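Local coordinates for protein carbonic anhydrase (Coccomyxa sp. PA, PDB 3UCJ) that probably catalyses the reversible hydration of carbon dioxide to hydrogencarbonate, using one zinc ion per subunit, at residues 42-45 and 51-54; 102-107 and 196-201; 131-136 and 151-156. All blocks are in the same frame, centred on the assembly; numbering follows the deposited sequence.

Interaction 1: 42-45 and 51-54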
ATOM      1  N   TYR A  42       4.731  17.230  19.479  1.00 32.29           N
ATOM      2  CA  TYR A  42       5.675  16.816  18.412  1.00 29.83           C
ATOM      3  C   TYR A  42       5.131  15.495  17.755  1.00 27.58           C
ATOM      4  O   TYR A  42       4.583  14.649  18.461  1.00 28.54           O
ATOM      5  CB  TYR A  42       7.003  16.447  19.019  1.00 29.64           C
ATOM      6  CG  TYR A  42       7.789  17.659  19.509  1.00 34.51           C
ATOM      7  CD1 TYR A  42       8.600  18.388  18.623  1.00 35.16           C
ATOM      8  CD2 TYR A  42       7.670  18.072  20.850  1.00 36.54           C
ATOM      9  CE1 TYR A  42       9.305  19.514  19.036  1.00 35.36           C
ATOM     10  CE2 TYR A  42       8.389  19.198  21.307  1.00 43.68           C
ATOM     11  CZ  TYR A  42       9.181  19.916  20.384  1.00 45.38           C
ATOM     12  OH  TYR A  42       9.844  20.998  20.817  1.00 45.84           O
ATOM     13  N   LEU A  43       5.236  15.436  16.438  1.00 27.60           N
ATOM     14  CA  LEU A  43       5.304  14.087  15.729  1.00 27.13           C
ATOM     15  C   LEU A  43       6.770  13.889  15.356  1.00 28.34           C
ATOM     16  O   LEU A  43       7.360  14.802  14.822  1.00 28.57           O
ATOM     17  CB  LEU A  43       4.490  14.217  14.485  1.00 26.79           C
ATOM     18  CG  LEU A  43       4.704  13.031  13.423  1.00 28.98           C
ATOM     19  CD1 LEU A  43       4.257  11.758  14.036  1.00 28.45           C
ATOM     20  CD2 LEU A  43       3.872  13.324  12.206  1.00 25.21           C
ATOM     21  N   TYR A  44       7.315  12.666  15.517  1.00 27.76           N
ATOM     22  CA  TYR A  44       8.657  12.393  15.064  1.00 26.66           C
ATOM     23  C   TYR A  44       8.442  11.233  14.038  1.00 26.62           C
ATOM     24  O   TYR A  44       7.699  10.299  14.313  1.00 27.05           O
ATOM     25  CB  TYR A  44       9.470  11.911  16.209  1.00 24.91           C
ATOM     26  CG  TYR A  44      10.791  11.208  15.917  1.00 29.39           C
ATOM     27  CD1 TYR A  44      12.003  11.887  16.000  1.00 27.67           C
ATOM     28  CD2 TYR A  44      10.828   9.813  15.611  1.00 24.44           C
ATOM     29  CE1 TYR A  44      13.227  11.222  15.797  1.00 31.96           C
ATOM     30  CE2 TYR A  44      12.004   9.176  15.422  1.00 27.08           C
ATOM     31  CZ  TYR A  44      13.208   9.863  15.502  1.00 27.81           C
ATOM     32  OH  TYR A  44      14.366   9.164  15.262  1.00 30.53           O
ATOM     33  N   ILE A  45       9.110  11.384  12.909  1.00 26.97           N
ATOM     34  CA  ILE A  45       9.169  10.323  11.838  1.00 26.40           C
ATOM     35  C   ILE A  45      10.669  10.021  11.736  1.00 26.96           C
ATOM     36  O   ILE A  45      11.477  10.966  11.396  1.00 28.92           O
ATOM     37  CB  ILE A  45       8.730  10.888  10.555  1.00 26.88           C
ATOM     38  CG1 ILE A  45       7.232  11.335  10.623  1.00 24.52           C
ATOM     39  CG2 ILE A  45       8.894   9.787   9.390  1.00 26.78           C
ATOM     40  CD1 ILE A  45       6.776  12.210   9.470  1.00 25.73           C
ATOM     41  N   ARG A  51      19.051   1.672  17.283  1.00 32.77           N
ATOM     42  CA  ARG A  51      19.956   2.566  17.993  1.00 33.40           C
ATOM     43  C   ARG A  51      19.380   3.946  18.179  1.00 34.71           C
ATOM     44  O   ARG A  51      20.068   4.860  18.729  1.00 34.55           O
ATOM     45  CB  ARG A  51      21.273   2.624  17.251  1.00 32.51           C
ATOM     46  CG  ARG A  51      21.941   1.320  17.316  1.00 33.76           C
ATOM     47  CD  ARG A  51      23.099   1.275  16.295  1.00 36.13           C
ATOM     48  NE  ARG A  51      22.657   1.426  14.884  1.00 37.69           N
ATOM     49  CZ  ARG A  51      23.484   1.654  13.859  1.00 40.10           C
ATOM     50  NH1 ARG A  51      24.830   1.821  14.064  1.00 33.94           N
ATOM     51  NH2 ARG A  51      22.974   1.826  12.630  1.00 36.17           N
ATOM     52  N   VAL A  52      18.144   4.136  17.696  1.00 32.57           N
ATOM     53  CA  VAL A  52      17.627   5.499  17.550  1.00 33.95           C
ATOM     54  C   VAL A  52      16.219   5.646  18.194  1.00 36.74           C
ATOM     55  O   VAL A  52      15.176   5.541  17.482  1.00 35.95           O
ATOM     56  CB  VAL A  52      17.530   5.937  16.055  1.00 34.13           C
ATOM     57  CG1 VAL A  52      17.297   7.462  15.929  1.00 32.54           C
ATOM     58  CG2 VAL A  52      18.815   5.460  15.249  1.00 34.25           C
ATOM     59  N   SER A  53      16.199   5.964  19.500  1.00 35.84           N
ATOM     60  CA  SER A  53      14.915   6.050  20.231  1.00 35.84           C
ATOM     61  C   SER A  53      14.531   7.519  20.542  1.00 35.36           C
ATOM     62  O   SER A  53      15.210   8.166  21.362  1.00 35.06           O
ATOM     63  CB  SER A  53      15.040   5.250  21.512  1.00 35.82           C
ATOM     64  OG  SER A  53      13.914   5.517  22.316  1.00 40.78           O
ATOM     65  N   PRO A  54      13.468   8.044  19.908  1.00 33.08           N
ATOM     66  CA  PRO A  54      13.275   9.479  19.953  1.00 34.30           C
ATOM     67  C   PRO A  54      12.999   9.981  21.396  1.00 36.19           C
ATOM     68  O   PRO A  54      13.552  11.040  21.809  1.00 37.45           O
ATOM     69  CB  PRO A  54      12.046   9.709  19.055  1.00 33.24           C
ATOM     70  CG  PRO A  54      11.511   8.397  18.751  1.00 33.67           C
ATOM     71  CD  PRO A  54      12.634   7.419  18.862  1.00 33.93           C
TER
HETATM   72  O   HOH W   1      14.004   6.483  15.222  1.00 30.52           O
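In this beta-class carbonic anhydrase, the chain leaves strand 42-47 of the central sheet through a loop beside the zinc site, and Tyr44 on that strand packs against Val52 and Pro54 as the loop turns into helix 54-57. The main element is a CH-pi contact. Pro54 sits squarely over one face of the Tyr44 ring, with CB 3.5 Å from the ring centroid and only 3° off the ring normal. Pro54 CG leans toward one side of the ring, 3.5 Å from Tyr44 CE2, so two ring carbons of the proline rest on the aromatic face. Proline suits the place twice: its compact ring sets CB and CG on the aromatic face with no polar hydrogen, and its fixed phi fits the first turn of a helix. The tyrosine reaches it because CG stands anti to the backbone N (chi1 164°), sending the ring toward residues 52-54. At the far end, Tyr44 OH lies 3.5 Å from Val52 CG1 and donates to a water at 2.7 Å, measured to the water oxygen. That water, in the plane of the ring, in turn donates a hydrogen bond to Val52 O, 2.7 Å from the water oxygen. The bridge gives the buried hydroxyl a partner and helps fix its direction, while the branched valine supplies apolar bulk beside it. Behind Val52 lies the zinc ligand His103, and Arg51 next to it forms a salt bridge with Asp49. Strands 65-70 and 97-103 flank the contact: Tyr44 bonds through its backbone to Phe66 and Gln68 and packs on Cys101, while Pro54 rests on Val67 and Arg69.

Interaction 2: 102-107 and 196-201. With ZN (zinc ion), chain C; AZM (5-acetamido-1,3,4-thiadiazole-2-sulfonamide), chain D.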
ATOM      1  N   GLY A 102      16.676  11.629  10.079  1.00 29.72           N
ATOM      2  CA  GLY A 102      17.456  10.473   9.594  1.00 29.17           C
ATOM      3  C   GLY A 102      18.594  10.165  10.568  1.00 30.70           C
ATOM      4  O   GLY A 102      18.741  10.847  11.598  1.00 32.24           O
ATOM      5  N   HIS A 103      19.429   9.190  10.239  1.00 31.02           N
ATOM      6  CA  HIS A 103      20.588   8.928  11.119  1.00 31.36           C
ATOM      7  C   HIS A 103      21.802   8.412  10.305  1.00 32.13           C
ATOM      8  O   HIS A 103      21.669   7.632   9.335  1.00 29.57           O
ATOM      9  CB  HIS A 103      20.241   7.922  12.216  1.00 32.06           C
ATOM     10  CG  HIS A 103      20.007   6.538  11.706  1.00 29.84           C
ATOM     11  ND1 HIS A 103      20.946   5.523  11.760  1.00 31.62           N
ATOM     12  CD2 HIS A 103      18.908   5.995  11.116  1.00 30.32           C
ATOM     13  CE1 HIS A 103      20.418   4.408  11.260  1.00 31.33           C
ATOM     14  NE2 HIS A 103      19.185   4.671  10.869  1.00 27.38           N
ATOM     15  N   TYR A 104      23.039   8.788  10.728  1.00 32.88           N
ATOM     16  CA  TYR A 104      24.242   8.223  10.067  1.00 32.96           C
ATOM     17  C   TYR A 104      24.332   6.763  10.345  1.00 32.14           C
ATOM     18  O   TYR A 104      23.751   6.264  11.317  1.00 32.16           O
ATOM     19  CB  TYR A 104      25.512   8.989  10.571  1.00 32.45           C
ATOM     20  CG  TYR A 104      25.436  10.426  10.101  1.00 33.13           C
ATOM     21  CD1 TYR A 104      25.295  11.470  11.011  1.00 32.66           C
ATOM     22  CD2 TYR A 104      25.432  10.735   8.721  1.00 34.01           C
ATOM     23  CE1 TYR A 104      25.270  12.774  10.597  1.00 33.82           C
ATOM     24  CE2 TYR A 104      25.380  12.048   8.287  1.00 33.78           C
ATOM     25  CZ  TYR A 104      25.272  13.063   9.245  1.00 34.81           C
ATOM     26  OH  TYR A 104      25.213  14.333   8.849  1.00 34.22           O
ATOM     27  N   ASN A 105      25.015   6.019   9.468  1.00 33.19           N
ATOM     28  CA  ASN A 105      25.136   4.583   9.612  1.00 32.62           C
ATOM     29  C   ASN A 105      23.770   3.843   9.379  1.00 32.45           C
ATOM     30  O   ASN A 105      23.531   2.752   9.889  1.00 35.05           O
ATOM     31  CB  ASN A 105      25.829   4.127  10.953  1.00 32.96           C
ATOM     32  CG  ASN A 105      26.432   2.735  10.850  1.00 33.24           C
ATOM     33  OD1 ASN A 105      25.997   1.776  11.513  1.00 36.59           O
ATOM     34  ND2 ASN A 105      27.537   2.616  10.056  1.00 36.55           N
ATOM     35  N   CYS A 106      22.913   4.460   8.565  1.00 31.65           N
ATOM     36  CA  CYS A 106      21.563   3.929   8.273  1.00 30.56           C
ATOM     37  C   CYS A 106      21.739   2.946   7.146  1.00 28.96           C
ATOM     38  O   CYS A 106      21.998   3.353   6.022  1.00 30.08           O
ATOM     39  CB  CYS A 106      20.663   5.093   7.832  1.00 29.78           C
ATOM     40  SG  CYS A 106      18.960   4.390   7.377  1.00 31.42           S
ATOM     41  N   GLY A 107      21.643   1.686   7.483  1.00 28.93           N
ATOM     42  CA  GLY A 107      21.702   0.628   6.543  1.00 30.56           C
ATOM     43  C   GLY A 107      20.665   0.693   5.447  1.00 30.82           C
ATOM     44  O   GLY A 107      20.916   0.156   4.348  1.00 28.30           O
ATOM     45  N   LYS A 196      21.953  16.618  15.106  1.00 39.62           N
ATOM     46  CA  LYS A 196      22.272  17.872  14.410  1.00 41.15           C
ATOM     47  C   LYS A 196      21.103  18.375  13.551  1.00 41.32           C
ATOM     48  O   LYS A 196      20.366  17.590  12.954  1.00 42.00           O
ATOM     49  CB  LYS A 196      23.580  17.669  13.601  1.00 40.43           C
ATOM     50  CG  LYS A 196      23.868  18.605  12.459  1.00 42.71           C
ATOM     51  CD  LYS A 196      25.297  18.251  11.842  1.00 48.05           C
ATOM     52  CE  LYS A 196      25.281  16.885  11.138  1.00 48.23           C
ATOM     53  NZ  LYS A 196      26.570  16.449  10.455  1.00 44.24           N
ATOM     54  N   GLU A 197      20.925  19.688  13.506  1.00 40.86           N
ATOM     55  CA  GLU A 197      19.936  20.306  12.660  1.00 41.00           C
ATOM     56  C   GLU A 197      20.439  20.492  11.225  1.00 41.79           C
ATOM     57  O   GLU A 197      21.327  21.333  10.952  1.00 40.31           O
ATOM     58  CB  GLU A 197      19.424  21.618  13.282  1.00 41.76           C
ATOM     59  CG  GLU A 197      18.326  22.360  12.523  1.00 42.40           C
ATOM     60  CD  GLU A 197      17.902  23.647  13.236  1.00 53.12           C
ATOM     61  OE1 GLU A 197      18.811  24.325  13.763  1.00 57.47           O
ATOM     62  OE2 GLU A 197      16.702  23.993  13.319  1.00 47.58           O
ATOM     63  N   LEU A 198      19.861  19.735  10.287  1.00 38.45           N
ATOM     64  CA  LEU A 198      20.202  19.874   8.868  1.00 39.00           C
ATOM     65  C   LEU A 198      19.479  20.956   8.149  1.00 38.81           C
ATOM     66  O   LEU A 198      20.037  21.577   7.235  1.00 39.76           O
ATOM     67  CB  LEU A 198      19.886  18.571   8.127  1.00 38.06           C
ATOM     68  CG  LEU A 198      20.952  17.614   7.660  1.00 43.95           C
ATOM     69  CD1 LEU A 198      22.392  17.692   8.368  1.00 47.28           C
ATOM     70  CD2 LEU A 198      20.377  16.145   7.515  1.00 43.33           C
ATOM     71  N   ILE A 199      18.201  21.146   8.457  1.00 37.19           N
ATOM     72  CA  ILE A 199      17.453  22.183   7.821  1.00 37.01           C
ATOM     73  C   ILE A 199      16.734  22.990   8.905  1.00 39.61           C
ATOM     74  O   ILE A 199      16.148  22.401   9.819  1.00 37.68           O
ATOM     75  CB  ILE A 199      16.381  21.637   6.828  1.00 37.51           C
ATOM     76  CG1 ILE A 199      16.978  20.577   5.863  1.00 38.44           C
ATOM     77  CG2 ILE A 199      15.752  22.802   6.097  1.00 35.06           C
ATOM     78  CD1 ILE A 199      15.886  19.907   5.043  1.00 35.54           C
ATOM     79  N   LYS A 200      16.736  24.336   8.765  1.00 41.00           N
ATOM     80  CA  LYS A 200      16.197  25.165   9.831  1.00 42.17           C
ATOM     81  C   LYS A 200      14.672  24.999   9.777  1.00 41.24           C
ATOM     82  O   LYS A 200      14.153  24.376   8.817  1.00 40.12           O
ATOM     83  CB  LYS A 200      16.632  26.641   9.656  1.00 44.05           C
ATOM     84  CG  LYS A 200      17.921  26.958  10.416  1.00 50.29           C
ATOM     85  CD  LYS A 200      19.130  26.621   9.573  1.00 60.57           C
ATOM     86  CE  LYS A 200      19.571  27.808   8.608  1.00 67.99           C
ATOM     87  NZ  LYS A 200      20.926  28.421   9.014  1.00 70.30           N
ATOM     88  N   PRO A 201      13.944  25.508  10.784  1.00 40.92           N
ATOM     89  CA  PRO A 201      12.505  25.268  10.802  1.00 38.93           C
ATOM     90  C   PRO A 201      11.796  25.808   9.569  1.00 39.89           C
ATOM     91  O   PRO A 201      12.158  26.913   9.077  1.00 40.03           O
ATOM     92  CB  PRO A 201      12.061  26.024  12.063  1.00 39.92           C
ATOM     93  CG  PRO A 201      13.249  25.937  12.980  1.00 38.44           C
ATOM     94  CD  PRO A 201      14.408  26.126  12.062  1.00 41.73           C
TER
HETATM   95 ZN    ZN C 228      18.196   3.470   9.477  1.00 30.46          ZN
HETATM   96  C1  AZM D 229      18.766  -0.773   8.229  1.00 34.26           C
HETATM   97  C2  AZM D 229      19.131  -2.193   6.308  1.00 40.41           C
HETATM   98  C3  AZM D 229      18.236  -2.984   4.244  1.00 46.02           C
HETATM   99  C4  AZM D 229      18.255  -4.085   3.199  1.00 41.14           C
HETATM  100  N1  AZM D 229      18.875   1.656   9.565  1.00 26.64           N
HETATM  101  N2  AZM D 229      20.245  -2.044   7.102  1.00 36.01           N
HETATM  102  N3  AZM D 229      20.034  -1.180   8.300  1.00 36.51           N
HETATM  103  N4  AZM D 229      19.278  -2.885   5.073  1.00 34.41           N
HETATM  104  O1  AZM D 229      17.915  -0.377  10.666  1.00 30.25           O
HETATM  105  O2  AZM D 229      16.874   0.688   8.771  1.00 34.41           O
HETATM  106  O3  AZM D 229      17.274  -2.180   4.368  1.00 40.38           O
HETATM  107  S1  AZM D 229      18.127   0.265   9.479  1.00 33.37           S
HETATM  108  S2  AZM D 229      17.754  -1.388   6.902  1.00 35.65           S
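Tyr104 and Lys196 meet across an intervening strand: the end of strand 97-103 and the outermost strand 194-202 both bond to strand 182-189, Gly102 and Tyr104 to Tyr188, Lys196 to Val187. The two side chains approach at about a right angle, and Lys196 NZ donates to Tyr104 OH over 3.0 Å. The lysine chain bends at its third torsion (chi3 68°), bringing CE to 3.4 Å from the same Tyr104 OH. That hydroxyl is also hydrogen-bonded to Glu155 on helix 146-167. With a phenylalanine in place of Tyr104 the ring could remain, but Lys196 would probably lose its acceptor here and Glu155 its hydroxyl partner. At the end of the strand His103 NE2 binds the zinc ion at 2.1 Å, and in the turn that follows Cys106 SG binds the zinc at 2.4 Å; Cys47 and the acetazolamide nitrogen N1 complete the set. His103 ND1 donates to Tyr104 O at 2.9 Å, well above the carbonyl plane, which helps hold the imidazole's turn. Cys106 CB lies over a face of that imidazole. The lack of a side chain at Gly107 leaves room for the inhibitor's thiadiazole, which a CB would strike. The chemistry thus differs along one short segment: thiolate and imidazole ligands grip the metal, while the phenol, set between an ammonium and a carboxylate, is probably polarised by both and ties sheet to helix.

Interaction 3: 131-136 and 151-156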
ATOM      1  N   ARG A 131      16.211   4.939  -3.618  1.00 25.92           N
ATOM      2  CA  ARG A 131      16.755   5.005  -4.985  1.00 26.55           C
ATOM      3  C   ARG A 131      16.330   6.242  -5.744  1.00 27.61           C
ATOM      4  O   ARG A 131      17.117   6.783  -6.546  1.00 27.32           O
ATOM      5  CB  ARG A 131      16.485   3.732  -5.782  1.00 26.20           C
ATOM      6  CG  ARG A 131      17.291   2.518  -5.293  1.00 27.26           C
ATOM      7  CD  ARG A 131      17.116   1.276  -6.168  1.00 25.09           C
ATOM      8  NE  ARG A 131      15.804   0.651  -5.985  1.00 26.53           N
ATOM      9  CZ  ARG A 131      15.577  -0.367  -5.162  1.00 27.11           C
ATOM     10  NH1 ARG A 131      16.604  -0.932  -4.459  1.00 29.89           N
ATOM     11  NH2 ARG A 131      14.365  -0.873  -5.084  1.00 26.83           N
ATOM     12  N   GLU A 132      15.091   6.710  -5.548  1.00 26.73           N
ATOM     13  CA  GLU A 132      14.597   7.807  -6.311  1.00 28.22           C
ATOM     14  C   GLU A 132      15.343   9.077  -5.881  1.00 27.82           C
ATOM     15  O   GLU A 132      15.653   9.877  -6.717  1.00 28.07           O
ATOM     16  CB  GLU A 132      13.088   7.998  -5.998  1.00 27.52           C
ATOM     17  CG  GLU A 132      12.237   7.025  -6.704  1.00 34.99           C
ATOM     18  CD  GLU A 132      10.716   7.416  -6.393  1.00 48.14           C
ATOM     19  OE1 GLU A 132      10.116   6.816  -5.483  1.00 43.82           O
ATOM     20  OE2 GLU A 132      10.173   8.413  -7.007  1.00 52.95           O
ATOM     21  N   VAL A 133      15.578   9.240  -4.597  1.00 25.78           N
ATOM     22  CA  VAL A 133      16.327  10.359  -4.100  1.00 27.69           C
ATOM     23  C   VAL A 133      17.757  10.300  -4.631  1.00 27.87           C
ATOM     24  O   VAL A 133      18.262  11.230  -5.129  1.00 28.86           O
ATOM     25  CB  VAL A 133      16.404  10.343  -2.588  1.00 28.51           C
ATOM     26  CG1 VAL A 133      17.248  11.450  -2.129  1.00 27.31           C
ATOM     27  CG2 VAL A 133      15.031  10.463  -1.969  1.00 26.43           C
ATOM     28  N   ARG A 134      18.365   9.154  -4.493  1.00 29.88           N
ATOM     29  CA  ARG A 134      19.692   8.891  -5.000  1.00 28.44           C
ATOM     30  C   ARG A 134      19.833   9.266  -6.465  1.00 30.40           C
ATOM     31  O   ARG A 134      20.744   9.927  -6.838  1.00 31.80           O
ATOM     32  CB  ARG A 134      19.987   7.415  -4.802  1.00 29.67           C
ATOM     33  CG  ARG A 134      21.288   6.901  -5.347  1.00 30.65           C
ATOM     34  CD  ARG A 134      21.246   5.429  -5.519  1.00 26.94           C
ATOM     35  NE  ARG A 134      20.535   5.031  -6.697  1.00 27.80           N
ATOM     36  CZ  ARG A 134      20.396   3.787  -7.094  1.00 25.27           C
ATOM     37  NH1 ARG A 134      20.930   2.818  -6.406  1.00 27.64           N
ATOM     38  NH2 ARG A 134      19.729   3.520  -8.181  1.00 26.12           N
ATOM     39  N   ASP A 135      18.903   8.813  -7.267  1.00 28.20           N
ATOM     40  CA  ASP A 135      18.937   8.984  -8.689  1.00 30.50           C
ATOM     41  C   ASP A 135      18.889  10.428  -9.114  1.00 33.56           C
ATOM     42  O   ASP A 135      19.332  10.765 -10.166  1.00 33.11           O
ATOM     43  CB  ASP A 135      17.815   8.230  -9.355  1.00 29.78           C
ATOM     44  CG  ASP A 135      18.045   6.749  -9.408  1.00 31.63           C
ATOM     45  OD1 ASP A 135      17.132   6.047  -9.762  1.00 27.76           O
ATOM     46  OD2 ASP A 135      19.110   6.272  -9.075  1.00 30.27           O
ATOM     47  N   LYS A 136      18.340  11.275  -8.278  1.00 33.03           N
ATOM     48  CA  LYS A 136      18.276  12.674  -8.583  1.00 35.78           C
ATOM     49  C   LYS A 136      19.519  13.402  -8.125  1.00 36.80           C
ATOM     50  O   LYS A 136      19.618  14.580  -8.243  1.00 37.72           O
ATOM     51  CB  LYS A 136      17.025  13.290  -7.975  1.00 35.32           C
ATOM     52  CG  LYS A 136      15.791  12.722  -8.538  1.00 37.82           C
ATOM     53  CD  LYS A 136      14.603  13.560  -8.300  1.00 43.55           C
ATOM     54  CE  LYS A 136      13.913  13.162  -7.089  1.00 43.09           C
ATOM     55  NZ  LYS A 136      12.772  13.994  -6.862  1.00 43.28           N
ATOM     56  N   ASP A 151      27.068   8.946   4.052  1.00 35.66           N
ATOM     57  CA  ASP A 151      26.666  10.059   4.851  1.00 36.37           C
ATOM     58  C   ASP A 151      25.828  11.028   4.047  1.00 36.65           C
ATOM     59  O   ASP A 151      24.841  11.536   4.501  1.00 36.33           O
ATOM     60  CB  ASP A 151      27.883  10.769   5.413  1.00 37.71           C
ATOM     61  CG  ASP A 151      28.618   9.955   6.426  1.00 44.00           C
ATOM     62  OD1 ASP A 151      29.740  10.304   6.736  1.00 45.50           O
ATOM     63  OD2 ASP A 151      28.113   8.964   6.918  1.00 44.84           O
ATOM     64  N   LYS A 152      26.250  11.283   2.839  1.00 34.22           N
ATOM     65  CA  LYS A 152      25.544  12.172   1.982  1.00 32.99           C
ATOM     66  C   LYS A 152      24.159  11.624   1.639  1.00 32.18           C
ATOM     67  O   LYS A 152      23.216  12.348   1.592  1.00 33.06           O
ATOM     68  CB  LYS A 152      26.363  12.391   0.728  1.00 32.87           C
ATOM     69  CG  LYS A 152      25.907  13.470  -0.146  1.00 34.12           C
ATOM     70  CD  LYS A 152      25.775  14.725   0.588  1.00 44.45           C
ATOM     71  CE  LYS A 152      26.076  15.854  -0.293  1.00 50.50           C
ATOM     72  NZ  LYS A 152      25.470  17.097   0.126  1.00 57.28           N
ATOM     73  N   MET A 153      24.065  10.340   1.396  1.00 30.91           N
ATOM     74  CA  MET A 153      22.785   9.739   1.105  1.00 30.26           C
ATOM     75  C   MET A 153      21.813   9.943   2.266  1.00 31.93           C
ATOM     76  O   MET A 153      20.690  10.288   2.068  1.00 30.24           O
ATOM     77  CB  MET A 153      22.950   8.277   0.784  1.00 31.70           C
ATOM     78  CG  MET A 153      21.692   7.599   0.312  1.00 28.53           C
ATOM     79  SD  MET A 153      21.208   8.042  -1.322  1.00 32.70           S
ATOM     80  CE  MET A 153      19.838   9.131  -1.067  1.00 29.66           C
ATOM     81  N   VAL A 154      22.282   9.722   3.470  1.00 30.55           N
ATOM     82  CA  VAL A 154      21.488   9.975   4.659  1.00 31.27           C
ATOM     83  C   VAL A 154      20.943  11.397   4.673  1.00 32.57           C
ATOM     84  O   VAL A 154      19.788  11.616   4.848  1.00 32.65           O
ATOM     85  CB  VAL A 154      22.288   9.665   5.935  1.00 30.88           C
ATOM     86  CG1 VAL A 154      21.599  10.188   7.129  1.00 30.49           C
ATOM     87  CG2 VAL A 154      22.481   8.203   6.072  1.00 27.01           C
ATOM     88  N   GLU A 155      21.807  12.357   4.435  1.00 31.39           N
ATOM     89  CA  GLU A 155      21.432  13.741   4.411  1.00 31.99           C
ATOM     90  C   GLU A 155      20.451  14.104   3.311  1.00 32.54           C
ATOM     91  O   GLU A 155      19.527  14.834   3.529  1.00 31.83           O
ATOM     92  CB  GLU A 155      22.676  14.616   4.327  1.00 33.17           C
ATOM     93  CG  GLU A 155      23.552  14.525   5.529  1.00 29.73           C
ATOM     94  CD  GLU A 155      24.971  15.023   5.302  1.00 40.24           C
ATOM     95  OE1 GLU A 155      25.804  14.789   6.168  1.00 37.79           O
ATOM     96  OE2 GLU A 155      25.235  15.617   4.262  1.00 38.82           O
ATOM     97  N   LEU A 156      20.691  13.611   2.118  1.00 31.39           N
ATOM     98  CA  LEU A 156      19.813  13.898   0.997  1.00 30.36           C
ATOM     99  C   LEU A 156      18.443  13.292   1.270  1.00 28.34           C
ATOM    100  O   LEU A 156      17.425  13.888   0.872  1.00 27.84           O
ATOM    101  CB  LEU A 156      20.365  13.281  -0.301  1.00 29.65           C
ATOM    102  CG  LEU A 156      21.557  14.144  -0.861  1.00 29.95           C
ATOM    103  CD1 LEU A 156      22.295  13.301  -1.939  1.00 31.62           C
ATOM    104  CD2 LEU A 156      21.101  15.518  -1.306  1.00 32.66           C
TER
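Arg134, whose CB touches Met153 across this contact, carries its flat guanidinium away from the partner helix: Arg131 CG lies 3.7 Å above one face, toward the rim, and the carboxylate of Asp135 stands at the edge, in plane. The grip is side-on, and both donors converge on one oxygen. Arg134 NE and NH2 each reach Asp135 OD2 at 3.0 Å, NH2 on the syn side and NE from above the carboxylate plane. This salt bridge between sequence neighbours helps keep the guanidinium from turning, and the group has a further partner in the backbone O of His219 of the third subunit. A bend at the third torsion (chi3 78°) turns the guanidinium to Asp135 and leaves the aliphatic base of the arginine to the packing. There Met153 SD lies 3.7 Å from Arg134 CB. With CG opposite the backbone N, the Met153 chain bends at chi2 (73°) and again at chi3, curling its thioether toward helix 131-135. Its CE comes 3.6 Å from Val133 CG1, the same methyl that faces Leu156 CB at 4.1 Å. An unbranched, pliant methionine suits a spot where it must slide between a valine methyl and an arginine stem; Val133 and Leu156 offer short apolar surfaces. No hydrogen bond crosses the contact. The short helix segments lie 10.1 Å apart at closest and cross nearly perpendicularly, at 106°, so only a few side chains interdigitate. Helix 138-141 packs on the same cluster through Leu141, which touches both Arg134 and Met153. Met153 also rests on Cys109 and Leu113 of helix 107-114, while the outer side of helix 128-135 meets the third subunit, where Asp135 bonds to His219 and packs on Phe222.

Overall arrangement
Interaction 1 is buried in the core, interaction 2 lies at the surface, and interaction 3 is partly buried. The first two share the central sheet, in which strands 42-47 and 97-103 are neighbours; they touch where Arg51 probably hydrogen-bonds Asn105 and Val52 packs on His103. Interactions 2 and 3 meet through Tyr104 and Glu155, and residues 131-156 are nested within the loop closed by interaction 2. Their chemistry follows their places: a proline on an aromatic face with a bridging water inside, a charged hydrogen bond at the surface, next to buried zinc ligands, and mainly apolar packing between helices. Interactions 1 and 2 border the second subunit, interaction 3 the third.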